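Local atomic coordinates of putative lipase/esterase (Lactobacillus plantarum WCFS1, PDB entry 3BXP), a protein that is a putative carboxylesterase of the alpha/beta-hydrolase clan, probably hydrolysing carboxylic ester bonds. Residues B[2-7]-B[19-24]; B[40-45]-B[70-75]; B[10-15]-B[83-88]. One frame throughout, in Å; residues are numbered along the deposited sequence. Where two conformers were deposited one is given.

Interaction 1. Residues B[2-7]-B[19-24]; sequences MQVEQR and TAYWLD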
HETATM    1  N   MSE B   2     -19.016  21.679 -18.113  1.00 27.14           N
HETATM    2  CA  MSE B   2     -17.825  21.321 -18.886  1.00 26.04           C
HETATM    3  C   MSE B   2     -18.110  21.387 -20.398  1.00 25.35           C
HETATM    4  O   MSE B   2     -19.273  21.411 -20.841  1.00 26.51           O
HETATM    5  CB  MSE B   2     -17.360  19.922 -18.512  1.00 28.16           C
HETATM    6  CG  MSE B   2     -18.074  18.835 -19.304  1.00 30.61           C
HETATM    7 SE   MSE B   2     -17.635  17.105 -18.735  0.75 29.92          SE
HETATM    8  CE  MSE B   2     -17.816  17.298 -16.816  1.00 45.07           C
ATOM      9  N   GLN B   3     -17.049  21.523 -21.179  1.00 25.76           N
ATOM     10  CA  GLN B   3     -17.138  21.393 -22.635  1.00 26.17           C
ATOM     11  C   GLN B   3     -16.458  20.101 -23.004  1.00 24.41           C
ATOM     12  O   GLN B   3     -15.365  19.826 -22.542  1.00 23.64           O
ATOM     13  CB  GLN B   3     -16.441  22.548 -23.375  1.00 29.78           C
ATOM     14  CG  GLN B   3     -16.991  23.969 -23.175  1.00 31.76           C
ATOM     15  CD  GLN B   3     -16.103  24.981 -23.907  1.00 41.00           C
ATOM     16  OE1 GLN B   3     -15.412  24.624 -24.865  1.00 44.55           O
ATOM     17  NE2 GLN B   3     -16.082  26.220 -23.436  1.00 41.33           N
ATOM     18  N   VAL B   4     -17.097  19.301 -23.843  1.00 24.34           N
ATOM     19  CA  VAL B   4     -16.464  18.078 -24.341  1.00 22.38           C
ATOM     20  C   VAL B   4     -15.848  18.378 -25.729  1.00 25.28           C
ATOM     21  O   VAL B   4     -16.524  18.926 -26.588  1.00 24.29           O
ATOM     22  CB  VAL B   4     -17.491  16.901 -24.437  1.00 23.08           C
ATOM     23  CG1 VAL B   4     -16.779  15.603 -24.907  1.00 21.43           C
ATOM     24  CG2 VAL B   4     -18.200  16.702 -23.090  1.00 27.78           C
ATOM     25  N   GLU B   5     -14.579  17.997 -25.965  1.00 21.46           N
ATOM     26  CA  GLU B   5     -13.916  18.182 -27.275  1.00 22.23           C
ATOM     27  C   GLU B   5     -13.337  16.851 -27.716  1.00 21.74           C
ATOM     28  O   GLU B   5     -12.497  16.299 -27.069  1.00 25.91           O
ATOM     29  CB  GLU B   5     -12.779  19.201 -27.149  1.00 24.70           C
ATOM     30  CG  GLU B   5     -12.007  19.391 -28.431  1.00 25.24           C
ATOM     31  CD  GLU B   5     -11.062  20.563 -28.405  1.00 34.06           C
ATOM     32  OE1 GLU B   5     -10.848  21.209 -27.346  1.00 28.66           O
ATOM     33  OE2 GLU B   5     -10.520  20.847 -29.471  1.00 26.63           O
ATOM     34  N   GLN B   6     -13.782  16.349 -28.861  1.00 20.92           N
ATOM     35  CA  GLN B   6     -13.230  15.129 -29.443  1.00 20.66           C
ATOM     36  C   GLN B   6     -12.228  15.549 -30.505  1.00 18.52           C
ATOM     37  O   GLN B   6     -12.487  16.472 -31.274  1.00 21.15           O
ATOM     38  CB  GLN B   6     -14.334  14.341 -30.184  1.00 21.78           C
ATOM     39  CG  GLN B   6     -15.629  14.171 -29.496  1.00 26.80           C
ATOM     40  CD  GLN B   6     -15.542  13.191 -28.417  1.00 31.29           C
ATOM     41  OE1 GLN B   6     -14.517  12.515 -28.250  1.00 40.15           O
ATOM     42  NE2 GLN B   6     -16.617  13.065 -27.658  1.00 39.95           N
ATOM     43  N   ARG B   7     -11.061  14.903 -30.549  0.70 18.63           N
ATOM     44  CA  ARG B   7     -10.093  15.160 -31.602  0.70 21.81           C
ATOM     45  C   ARG B   7      -9.347  13.910 -31.975  0.70 19.19           C
ATOM     46  O   ARG B   7      -9.181  13.000 -31.155  0.70 20.76           O
ATOM     47  CB  ARG B   7      -8.995  16.159 -31.184  0.70 24.03           C
ATOM     48  CG  ARG B   7      -9.431  17.580 -30.787  0.70 36.00           C
ATOM     49  CD  ARG B   7      -9.687  18.536 -31.965  0.70 42.60           C
ATOM     50  NE  ARG B   7      -8.550  18.718 -32.860  0.70 44.14           N
ATOM     51  CZ  ARG B   7      -7.701  19.739 -32.814  0.70 48.53           C
ATOM     52  NH1 ARG B   7      -7.841  20.674 -31.888  0.70 50.96           N
ATOM     53  NH2 ARG B   7      -6.698  19.822 -33.687  0.70 42.68           N
ATOM     54  N   THR B  19     -10.332  12.471 -26.083  1.00 18.68           N
ATOM     55  CA  THR B  19     -11.476  13.325 -25.710  1.00 19.65           C
ATOM     56  C   THR B  19     -11.022  14.200 -24.558  1.00 22.21           C
ATOM     57  O   THR B  19     -10.561  13.703 -23.516  1.00 19.06           O
ATOM     58  CB  THR B  19     -12.689  12.487 -25.286  1.00 20.87           C
ATOM     59  OG1 THR B  19     -13.100  11.680 -26.391  1.00 20.87           O
ATOM     60  CG2 THR B  19     -13.883  13.364 -24.850  1.00 18.97           C
ATOM     61  N   ALA B  20     -11.208  15.504 -24.721  1.00 21.77           N
ATOM     62  CA  ALA B  20     -10.956  16.457 -23.641  1.00 21.43           C
ATOM     63  C   ALA B  20     -12.243  16.895 -22.980  1.00 19.85           C
ATOM     64  O   ALA B  20     -13.257  17.144 -23.615  1.00 23.51           O
ATOM     65  CB  ALA B  20     -10.204  17.686 -24.134  1.00 20.69           C
ATOM     66  N   TYR B  21     -12.170  16.910 -21.676  1.00 18.63           N
ATOM     67  CA  TYR B  21     -13.279  17.402 -20.858  1.00 19.68           C
ATOM     68  C   TYR B  21     -12.782  18.620 -20.095  1.00 19.08           C
ATOM     69  O   TYR B  21     -12.046  18.501 -19.108  1.00 20.82           O
ATOM     70  CB  TYR B  21     -13.706  16.324 -19.893  1.00 20.39           C
ATOM     71  CG  TYR B  21     -14.128  15.040 -20.547  1.00 21.78           C
ATOM     72  CD1 TYR B  21     -15.430  14.864 -21.006  1.00 28.86           C
ATOM     73  CD2 TYR B  21     -13.228  14.016 -20.717  1.00 21.71           C
ATOM     74  CE1 TYR B  21     -15.812  13.670 -21.587  1.00 25.75           C
ATOM     75  CE2 TYR B  21     -13.618  12.803 -21.301  1.00 28.47           C
ATOM     76  CZ  TYR B  21     -14.915  12.657 -21.719  1.00 30.06           C
ATOM     77  OH  TYR B  21     -15.281  11.463 -22.285  1.00 35.99           O
ATOM     78  N   TRP B  22     -13.175  19.782 -20.614  1.00 20.02           N
ATOM     79  CA  TRP B  22     -12.723  21.059 -20.109  1.00 20.53           C
ATOM     80  C   TRP B  22     -13.675  21.557 -19.071  1.00 21.91           C
ATOM     81  O   TRP B  22     -14.832  21.839 -19.354  1.00 20.54           O
ATOM     82  CB  TRP B  22     -12.578  22.080 -21.250  1.00 21.50           C
ATOM     83  CG  TRP B  22     -11.724  21.709 -22.357  1.00 18.32           C
ATOM     84  CD1 TRP B  22     -12.099  21.563 -23.683  1.00 22.22           C
ATOM     85  CD2 TRP B  22     -10.297  21.442 -22.326  1.00 22.41           C
ATOM     86  NE1 TRP B  22     -11.013  21.230 -24.444  1.00 22.25           N
ATOM     87  CE2 TRP B  22      -9.903  21.122 -23.648  1.00 20.96           C
ATOM     88  CE3 TRP B  22      -9.333  21.424 -21.317  1.00 21.74           C
ATOM     89  CZ2 TRP B  22      -8.578  20.820 -23.981  1.00 20.00           C
ATOM     90  CZ3 TRP B  22      -8.025  21.087 -21.643  1.00 18.49           C
ATOM     91  CH2 TRP B  22      -7.652  20.827 -22.972  1.00 18.62           C
ATOM     92  N   LEU B  23     -13.186  21.650 -17.850  1.00 20.26           N
ATOM     93  CA  LEU B  23     -14.006  22.235 -16.767  1.00 20.32           C
ATOM     94  C   LEU B  23     -14.258  23.717 -17.005  1.00 22.13           C
ATOM     95  O   LEU B  23     -13.333  24.465 -17.286  1.00 19.71           O
ATOM     96  CB  LEU B  23     -13.309  21.995 -15.417  1.00 21.75           C
ATOM     97  CG  LEU B  23     -14.086  22.243 -14.131  1.00 27.53           C
ATOM     98  CD1 LEU B  23     -15.347  21.425 -14.102  1.00 27.45           C
ATOM     99  CD2 LEU B  23     -13.165  21.907 -12.944  1.00 26.57           C
ATOM    100  N   ASP B  24     -15.518  24.137 -16.894  1.00 22.52           N
ATOM    101  CA  ASP B  24     -15.859  25.559 -16.937  1.00 21.87           C
ATOM    102  C   ASP B  24     -15.290  26.349 -15.758  1.00 18.50           C
ATOM    103  O   ASP B  24     -15.118  25.830 -14.600  1.00 16.70           O
ATOM    104  CB  ASP B  24     -17.381  25.805 -16.917  1.00 21.35           C
ATOM    105  CG  ASP B  24     -18.083  25.341 -18.182  1.00 31.89           C
ATOM    106  OD1 ASP B  24     -17.411  25.147 -19.200  1.00 30.44           O
ATOM    107  OD2 ASP B  24     -19.327  25.217 -18.144  1.00 27.99           O
TER
HETATM  108  O   HOH W   1     -15.482  10.281 -26.419  1.00 37.92           O
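Gln3 and Glu5 pair with Trp22 and Ala20 in an antiparallel beta contact at one margin of the sheet, where residues 2-7 of the outermost strand 2-9 meet residues 19-24. Both are hydrogen-bonded pairs: Gln3 N to Trp22 O and Trp22 N to Gln3 O each span 2.9 Å, while Ala20 and Glu5 exchange a similar reciprocal couple. On the face bearing these four side chains, Glu5 runs out extended with CG anti to the backbone N (chi1 177°). This brings OE1 to the rim of the indole, where Trp22 NE1 donates to Glu5 OE1 over 2.9 Å at a nearly straight 167°. The oxygen lies near the ring plane and offers its anti lone pair; the carboxylate is turned 61° against the indole. The strands form the N-terminal beta hairpin of the alpha/beta-hydrolase sheet, and His104 stacks on Trp22 while His67 meets it edge-to-face. On the other face Met2, a selenomethionine, lies alongside Tyr21 in an oblique Met-aromatic contact, SE 3.9 Å from Tyr21 CD1. Val4 CG2 approaches the same Tyr21 CD1 at 3.9 Å. Gln6, bent at chi2, runs beside Thr19, where the OG1-to-OE1 bond is modelled doubtfully short.

Interaction 2. Residues B[40-45]-B[70-75]; sequences ICPGGG and VLNYQL
Ile40 and Val70 form a parallel bridge in the buried part of the sheet, and from there the two chains diverge into loops that Tyr73 ties together. Leu71 N donates to Ile40 O over 2.9 Å in a virtually straight bond of 178°. Past it, the Tyr73 side chain leans toward residues 40-45. Its CG sits between the backbone N and the carbonyl carbon (chi1 56°), a crowded choice that turns the ring back toward Pro42. At the root, Tyr73 CB packs against Ala86 of helix 85-99. Next along the ring, Tyr73 CD2 meets Cys41 CB at 4.0 Å, approached obliquely. Tyr73 CE2 then slides past the proline ring, 3.8 Å from Pro42 CD, the two side chains running in opposite directions. At the tip, Tyr73 OH donates to Pro42 O over 2.7 Å, tilted 28° from the carbonyl plane. The same hydroxyl accepts from a water 2.8 Å from Tyr73 OH, which also reaches Gly43 O weakly, so two bonds grip this buried group. Beside the tyrosine, Pro42 CG rests on Val70 CG1 at 3.8 Å, and Cys41 SG touches Leu71 CD2. Gly43, Gly44 and Gly45 follow directly; in related esterases a glycine-rich loop at this point supplies the oxyanion hole, and the same role is probable here. At Gly44 the backbone angles would press a CB against the carbonyl O of Gly43, which suits glycine. The contact closes the beta-alpha-beta unit of strand 35-41, helix 54-63 and strand 67-72. Helix 118-129, following the probable nucleophile elbow, covers Tyr73 with Ala118 and Val122, helix 85-99 adds Gln89, and strand 16-23 lies next to strand 67-72.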
ATOM      1  N   ILE B  40      -5.818  10.473 -18.766  1.00 16.84           N
ATOM      2  CA  ILE B  40      -6.199   9.083 -18.404  1.00 18.87           C
ATOM      3  C   ILE B  40      -5.865   8.148 -19.568  1.00 21.62           C
ATOM      4  O   ILE B  40      -6.351   8.348 -20.721  1.00 21.40           O
ATOM      5  CB  ILE B  40      -7.703   8.975 -18.025  1.00 19.45           C
ATOM      6  CG1 ILE B  40      -8.044   9.744 -16.746  1.00 24.80           C
ATOM      7  CG2 ILE B  40      -8.085   7.487 -17.870  1.00 17.80           C
ATOM      8  CD1 ILE B  40      -9.555   9.972 -16.557  1.00 27.67           C
ATOM      9  N   CYS B  41      -4.946   7.203 -19.299  1.00 20.57           N
ATOM     10  CA  CYS B  41      -4.626   6.143 -20.219  1.00 18.62           C
ATOM     11  C   CYS B  41      -5.436   4.920 -19.757  1.00 16.96           C
ATOM     12  O   CYS B  41      -5.159   4.380 -18.721  1.00 19.01           O
ATOM     13  CB  CYS B  41      -3.116   5.851 -20.234  1.00 18.35           C
ATOM     14  SG  CYS B  41      -2.195   7.197 -20.967  1.00 23.96           S
ATOM     15  N   PRO B  42      -6.490   4.547 -20.497  1.00 18.83           N
ATOM     16  CA  PRO B  42      -7.423   3.485 -20.077  1.00 20.95           C
ATOM     17  C   PRO B  42      -6.807   2.080 -19.992  1.00 18.77           C
ATOM     18  O   PRO B  42      -5.702   1.811 -20.561  1.00 20.12           O
ATOM     19  CB  PRO B  42      -8.508   3.503 -21.159  1.00 21.62           C
ATOM     20  CG  PRO B  42      -8.349   4.801 -21.872  1.00 29.17           C
ATOM     21  CD  PRO B  42      -6.904   5.164 -21.788  1.00 21.77           C
ATOM     22  N   GLY B  43      -7.506   1.166 -19.350  1.00 20.03           N
ATOM     23  CA  GLY B  43      -7.116  -0.259 -19.476  1.00 22.67           C
ATOM     24  C   GLY B  43      -7.498  -0.888 -20.792  1.00 23.29           C
ATOM     25  O   GLY B  43      -7.790  -0.189 -21.746  1.00 20.33           O
ATOM     26  N   GLY B  44      -7.468  -2.237 -20.862  1.00 20.32           N
ATOM     27  CA  GLY B  44      -7.894  -2.905 -22.041  1.00 21.04           C
ATOM     28  C   GLY B  44      -6.899  -3.886 -22.647  1.00 22.99           C
ATOM     29  O   GLY B  44      -7.076  -4.343 -23.775  1.00 24.46           O
ATOM     30  N   GLY B  45      -5.856  -4.175 -21.891  1.00 22.75           N
ATOM     31  CA  GLY B  45      -4.892  -5.240 -22.229  1.00 19.74           C
ATOM     32  C   GLY B  45      -4.242  -5.132 -23.589  1.00 23.02           C
ATOM     33  O   GLY B  45      -3.767  -6.129 -24.164  1.00 23.12           O
ATOM     34  N   VAL B  70      -8.895  11.932 -21.988  1.00 20.90           N
ATOM     35  CA  VAL B  70      -8.703  10.488 -22.171  1.00 23.27           C
ATOM     36  C   VAL B  70      -7.955  10.264 -23.450  1.00 21.80           C
ATOM     37  O   VAL B  70      -8.326  10.828 -24.473  1.00 20.93           O
ATOM     38  CB  VAL B  70     -10.066   9.738 -22.168  1.00 24.98           C
ATOM     39  CG1 VAL B  70      -9.821   8.228 -22.429  1.00 20.86           C
ATOM     40  CG2 VAL B  70     -10.821   9.976 -20.805  1.00 26.64           C
ATOM     41  N   LEU B  71      -6.854   9.507 -23.341  1.00 18.87           N
ATOM     42  CA  LEU B  71      -5.885   9.229 -24.404  1.00 18.42           C
ATOM     43  C   LEU B  71      -6.019   7.776 -24.828  1.00 23.21           C
ATOM     44  O   LEU B  71      -5.688   6.882 -24.080  1.00 21.46           O
ATOM     45  CB  LEU B  71      -4.465   9.503 -23.939  1.00 20.58           C
ATOM     46  CG  LEU B  71      -3.408   8.885 -24.908  1.00 18.43           C
ATOM     47  CD1 LEU B  71      -3.514   9.338 -26.360  1.00 24.36           C
ATOM     48  CD2 LEU B  71      -2.027   9.164 -24.263  1.00 22.52           C
ATOM     49  N   ASN B  72      -6.581   7.554 -26.011  1.00 20.59           N
ATOM     50  CA  ASN B  72      -6.708   6.232 -26.567  1.00 20.44           C
ATOM     51  C   ASN B  72      -5.443   5.838 -27.319  1.00 20.08           C
ATOM     52  O   ASN B  72      -5.371   5.981 -28.484  1.00 22.10           O
ATOM     53  CB  ASN B  72      -7.937   6.196 -27.475  1.00 22.68           C
ATOM     54  CG  ASN B  72      -9.263   5.900 -26.726  1.00 30.05           C
ATOM     55  OD1 ASN B  72      -9.337   5.785 -25.501  1.00 23.79           O
ATOM     56  ND2 ASN B  72     -10.313   5.715 -27.509  1.00 41.20           N
ATOM     57  N   TYR B  73      -4.459   5.375 -26.582  1.00 19.56           N
ATOM     58  CA  TYR B  73      -3.088   5.126 -27.076  1.00 20.01           C
ATOM     59  C   TYR B  73      -3.086   3.908 -28.019  1.00 22.32           C
ATOM     60  O   TYR B  73      -4.003   3.077 -28.043  1.00 21.11           O
ATOM     61  CB  TYR B  73      -2.118   4.973 -25.878  1.00 19.96           C
ATOM     62  CG  TYR B  73      -2.616   3.888 -24.971  1.00 19.13           C
ATOM     63  CD1 TYR B  73      -2.401   2.563 -25.298  1.00 18.90           C
ATOM     64  CD2 TYR B  73      -3.362   4.173 -23.815  1.00 20.28           C
ATOM     65  CE1 TYR B  73      -2.906   1.512 -24.516  1.00 20.72           C
ATOM     66  CE2 TYR B  73      -3.896   3.130 -23.030  1.00 20.10           C
ATOM     67  CZ  TYR B  73      -3.674   1.813 -23.387  1.00 21.23           C
ATOM     68  OH  TYR B  73      -4.233   0.793 -22.627  1.00 22.13           O
ATOM     69  N   GLN B  74      -2.006   3.793 -28.774  1.00 19.96           N
ATOM     70  CA  GLN B  74      -1.834   2.702 -29.725  1.00 20.66           C
ATOM     71  C   GLN B  74      -2.118   1.330 -29.139  1.00 20.51           C
ATOM     72  O   GLN B  74      -1.545   0.929 -28.111  1.00 20.57           O
ATOM     73  CB  GLN B  74      -0.387   2.731 -30.204  1.00 20.71           C
ATOM     74  CG  GLN B  74      -0.079   1.857 -31.329  1.00 18.91           C
ATOM     75  CD  GLN B  74      -0.852   2.224 -32.553  1.00 24.36           C
ATOM     76  OE1 GLN B  74      -0.761   3.345 -33.031  1.00 26.42           O
ATOM     77  NE2 GLN B  74      -1.627   1.283 -33.079  1.00 27.23           N
ATOM     78  N   LEU B  75      -2.870   0.537 -29.894  1.00 20.10           N
ATOM     79  CA  LEU B  75      -3.159  -0.848 -29.515  1.00 19.34           C
ATOM     80  C   LEU B  75      -2.490  -1.780 -30.525  1.00 21.09           C
ATOM     81  O   LEU B  75      -1.902  -1.332 -31.537  1.00 20.15           O
ATOM     82  CB  LEU B  75      -4.662  -1.112 -29.577  1.00 17.93           C
ATOM     83  CG  LEU B  75      -5.522  -0.228 -28.697  1.00 16.99           C
ATOM     84  CD1 LEU B  75      -7.001  -0.496 -28.970  1.00 19.25           C
ATOM     85  CD2 LEU B  75      -5.081  -0.456 -27.234  1.00 17.21           C
TER
HETATM   86  O   HOH W   2      -5.380  -1.487 -23.699  1.00 18.48           O

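Interaction 3. Residues B[10-15]-B[83-88]; sequences NTAAHP and YPWALQ
From Thr11 to His14 the chain makes a type I' beta turn, closed by His14 N to Thr11 O, and it sits against the first turn of the helix that begins at Trp85. Ala12 and Ala13 both take positive phi, and Pro84, just before the helix, follows a cis peptide bond. The imidazole of His14 lies flat over the five-membered ring of the Trp85 indole in a face-to-face stack, centroids 3.6 Å apart and planes at 13°. His14 CE1 lies over the shared bond of the indole, 3.3 Å from Trp85 CD2. With CG anti to its carbonyl carbon (chi1 -77°), the histidine ring turns back over its own turn, and His14 ND1 donates to Ala12 O over 2.9 Å at 168°. Pro84 CD covers the opposite indole face. Ala12 CB packs 4.0 Å from Trp85 CE3 and also meets Gln88 OE1, while Thr11 CG2 rests near Gln88 O. Replacing Trp85 by an alanine would probably leave the imidazole without its stacking surface and open a gap between the turn and Pro84. The polar ends find partners outside the two segments: Thr11 OG1 with Tyr144 OH, Gln88 NE2 with Tyr139 O, and Trp85 NE1 with the sulfonate of a bound buffer molecule. Further along the same helix, Gln89 NE2 is hydrogen-bonded to His14 O. No hydrogen bond joins residues 10-15 to 83-88, where stacking and van der Waals contact do the work, with ND1 fixing the imidazole's rotation and Gln88 OE1 buried without a polar partner.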
ATOM      1  N   ASN B  10      -2.215  13.325 -34.295  1.00 25.39           N
ATOM      2  CA  ASN B  10      -1.270  12.509 -35.065  1.00 26.07           C
ATOM      3  C   ASN B  10       0.140  12.889 -34.712  1.00 29.71           C
ATOM      4  O   ASN B  10       0.488  14.082 -34.603  1.00 30.02           O
ATOM      5  CB  ASN B  10      -1.512  12.665 -36.563  1.00 28.92           C
ATOM      6  CG  ASN B  10      -0.737  11.634 -37.416  1.00 28.50           C
ATOM      7  OD1 ASN B  10      -0.054  10.755 -36.899  1.00 33.75           O
ATOM      8  ND2 ASN B  10      -0.893  11.723 -38.736  1.00 40.54           N
ATOM      9  N   THR B  11       0.938  11.866 -34.477  1.00 26.70           N
ATOM     10  CA  THR B  11       2.354  12.029 -34.278  1.00 25.23           C
ATOM     11  C   THR B  11       2.986  10.727 -34.725  1.00 26.03           C
ATOM     12  O   THR B  11       2.377   9.659 -34.608  1.00 26.31           O
ATOM     13  CB  THR B  11       2.710  12.355 -32.782  1.00 27.49           C
ATOM     14  OG1 THR B  11       4.018  12.916 -32.701  1.00 27.93           O
ATOM     15  CG2 THR B  11       2.625  11.103 -31.864  1.00 24.57           C
ATOM     16  N   ALA B  12       4.206  10.813 -35.224  1.00 25.06           N
ATOM     17  CA  ALA B  12       4.974   9.616 -35.595  1.00 26.24           C
ATOM     18  C   ALA B  12       4.193   8.741 -36.572  1.00 26.98           C
ATOM     19  O   ALA B  12       4.443   7.543 -36.670  1.00 26.77           O
ATOM     20  CB  ALA B  12       5.371   8.827 -34.351  1.00 25.52           C
ATOM     21  N   ALA B  13       3.280   9.369 -37.313  1.00 26.39           N
ATOM     22  CA  ALA B  13       2.489   8.698 -38.345  1.00 25.35           C
ATOM     23  C   ALA B  13       1.619   7.630 -37.729  1.00 24.85           C
ATOM     24  O   ALA B  13       1.243   6.664 -38.382  1.00 23.15           O
ATOM     25  CB  ALA B  13       3.392   8.077 -39.459  1.00 26.19           C
ATOM     26  N   HIS B  14       1.282   7.803 -36.462  1.00 22.20           N
ATOM     27  CA  HIS B  14       0.352   6.874 -35.781  1.00 22.26           C
ATOM     28  C   HIS B  14      -0.726   7.706 -35.121  1.00 21.79           C
ATOM     29  O   HIS B  14      -0.591   8.122 -33.956  1.00 22.77           O
ATOM     30  CB  HIS B  14       1.079   6.047 -34.723  1.00 19.93           C
ATOM     31  CG  HIS B  14       1.899   4.923 -35.300  1.00 18.79           C
ATOM     32  ND1 HIS B  14       3.082   5.136 -35.955  1.00 23.74           N
ATOM     33  CD2 HIS B  14       1.695   3.589 -35.297  1.00 22.18           C
ATOM     34  CE1 HIS B  14       3.558   3.980 -36.392  1.00 21.52           C
ATOM     35  NE2 HIS B  14       2.749   3.013 -35.972  1.00 20.26           N
ATOM     36  N   PRO B  15      -1.808   7.983 -35.862  1.00 23.70           N
ATOM     37  CA  PRO B  15      -2.914   8.790 -35.342  1.00 23.22           C
ATOM     38  C   PRO B  15      -3.580   8.140 -34.171  1.00 21.62           C
ATOM     39  O   PRO B  15      -3.510   6.916 -34.028  1.00 24.60           O
ATOM     40  CB  PRO B  15      -3.890   8.831 -36.513  1.00 23.24           C
ATOM     41  CG  PRO B  15      -3.044   8.626 -37.694  1.00 24.91           C
ATOM     42  CD  PRO B  15      -1.999   7.657 -37.290  1.00 23.33           C
ATOM     43  N   TYR B  83       4.530   0.102 -28.810  1.00 18.55           N
ATOM     44  CA  TYR B  83       5.622   1.009 -28.620  1.00 17.34           C
ATOM     45  C   TYR B  83       6.494   1.003 -29.886  1.00 20.21           C
ATOM     46  O   TYR B  83       6.457   0.015 -30.612  1.00 20.87           O
ATOM     47  CB  TYR B  83       6.434   0.549 -27.383  1.00 20.72           C
ATOM     48  CG  TYR B  83       5.697   0.604 -26.054  1.00 17.21           C
ATOM     49  CD1 TYR B  83       5.424   1.823 -25.458  1.00 17.57           C
ATOM     50  CD2 TYR B  83       5.251  -0.543 -25.388  1.00 23.96           C
ATOM     51  CE1 TYR B  83       4.764   1.941 -24.236  1.00 20.16           C
ATOM     52  CE2 TYR B  83       4.544  -0.442 -24.160  1.00 20.36           C
ATOM     53  CZ  TYR B  83       4.317   0.790 -23.596  1.00 22.59           C
ATOM     54  OH  TYR B  83       3.654   0.892 -22.424  1.00 24.21           O
ATOM     55  N   PRO B  84       7.279   2.081 -30.132  1.00 19.23           N
ATOM     56  CA  PRO B  84       7.381   3.185 -29.176  1.00 22.08           C
ATOM     57  C   PRO B  84       6.218   4.150 -29.254  1.00 20.86           C
ATOM     58  O   PRO B  84       6.145   5.138 -28.529  1.00 21.62           O
ATOM     59  CB  PRO B  84       8.664   3.879 -29.600  1.00 24.05           C
ATOM     60  CG  PRO B  84       8.676   3.718 -31.056  1.00 23.20           C
ATOM     61  CD  PRO B  84       8.112   2.325 -31.327  1.00 25.18           C
ATOM     62  N   TRP B  85       5.272   3.828 -30.106  1.00 21.64           N
ATOM     63  CA  TRP B  85       4.226   4.798 -30.482  1.00 18.71           C
ATOM     64  C   TRP B  85       3.431   5.383 -29.322  1.00 20.33           C
ATOM     65  O   TRP B  85       3.192   6.592 -29.314  1.00 19.77           O
ATOM     66  CB  TRP B  85       3.261   4.225 -31.527  1.00 21.24           C
ATOM     67  CG  TRP B  85       3.987   3.319 -32.501  1.00 17.47           C
ATOM     68  CD1 TRP B  85       3.834   1.961 -32.621  1.00 19.09           C
ATOM     69  CD2 TRP B  85       5.028   3.680 -33.409  1.00 20.86           C
ATOM     70  NE1 TRP B  85       4.720   1.467 -33.529  1.00 19.06           N
ATOM     71  CE2 TRP B  85       5.440   2.509 -34.049  1.00 18.29           C
ATOM     72  CE3 TRP B  85       5.636   4.898 -33.760  1.00 25.92           C
ATOM     73  CZ2 TRP B  85       6.454   2.494 -35.002  1.00 21.31           C
ATOM     74  CZ3 TRP B  85       6.630   4.891 -34.731  1.00 21.85           C
ATOM     75  CH2 TRP B  85       7.011   3.703 -35.355  1.00 25.78           C
ATOM     76  N   ALA B  86       3.003   4.557 -28.370  1.00 19.28           N
ATOM     77  CA  ALA B  86       2.176   5.059 -27.268  1.00 17.56           C
ATOM     78  C   ALA B  86       2.882   6.155 -26.464  1.00 21.04           C
ATOM     79  O   ALA B  86       2.219   7.065 -26.001  1.00 21.29           O
ATOM     80  CB  ALA B  86       1.711   3.913 -26.331  1.00 18.11           C
ATOM     81  N   LEU B  87       4.182   6.024 -26.267  1.00 20.26           N
ATOM     82  CA  LEU B  87       5.005   7.007 -25.528  1.00 18.86           C
ATOM     83  C   LEU B  87       5.029   8.376 -26.252  1.00 19.98           C
ATOM     84  O   LEU B  87       4.826   9.428 -25.640  1.00 19.35           O
ATOM     85  CB  LEU B  87       6.439   6.493 -25.332  1.00 19.85           C
ATOM     86  CG  LEU B  87       6.633   5.241 -24.516  1.00 21.28           C
ATOM     87  CD1 LEU B  87       8.085   4.794 -24.617  1.00 22.28           C
ATOM     88  CD2 LEU B  87       6.222   5.457 -23.059  1.00 23.28           C
ATOM     89  N   GLN B  88       5.189   8.324 -27.573  1.00 23.37           N
ATOM     90  CA  GLN B  88       5.187   9.519 -28.452  1.00 21.41           C
ATOM     91  C   GLN B  88       3.813  10.191 -28.425  1.00 21.25           C
ATOM     92  O   GLN B  88       3.703  11.410 -28.293  1.00 20.38           O
ATOM     93  CB  GLN B  88       5.663   9.138 -29.866  1.00 20.99           C
ATOM     94  CG  GLN B  88       7.117   8.668 -29.849  1.00 20.08           C
ATOM     95  CD  GLN B  88       7.625   7.873 -31.056  1.00 22.78           C
ATOM     96  OE1 GLN B  88       6.884   7.326 -31.856  1.00 27.42           O
ATOM     97  NE2 GLN B  88       8.938   7.752 -31.124  1.00 36.40           N
TER

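Interaction 1 closes first along the chain, and interaction 2 follows it, nested inside the long loop that interaction 3 closes. Interactions 1 and 2 share one sheet: their centres lie about 17 Å apart, and Thr19 O and Val70 N, 2.9 Å apart, probably hydrogen-bond strand 16-23 to strand 67-72. Interaction 3 uses the loop of the hairpin whose strands make interaction 1, although their centres are about 22 Å apart. It comes within about 13 Å of interaction 2, centre to centre, where Gln74 packs on His14 and Trp85. The hairpin is thus tied both to the central sheet and, through its turn, to helix 85-99, which also packs on Tyr73 next to the probable nucleophile elbow.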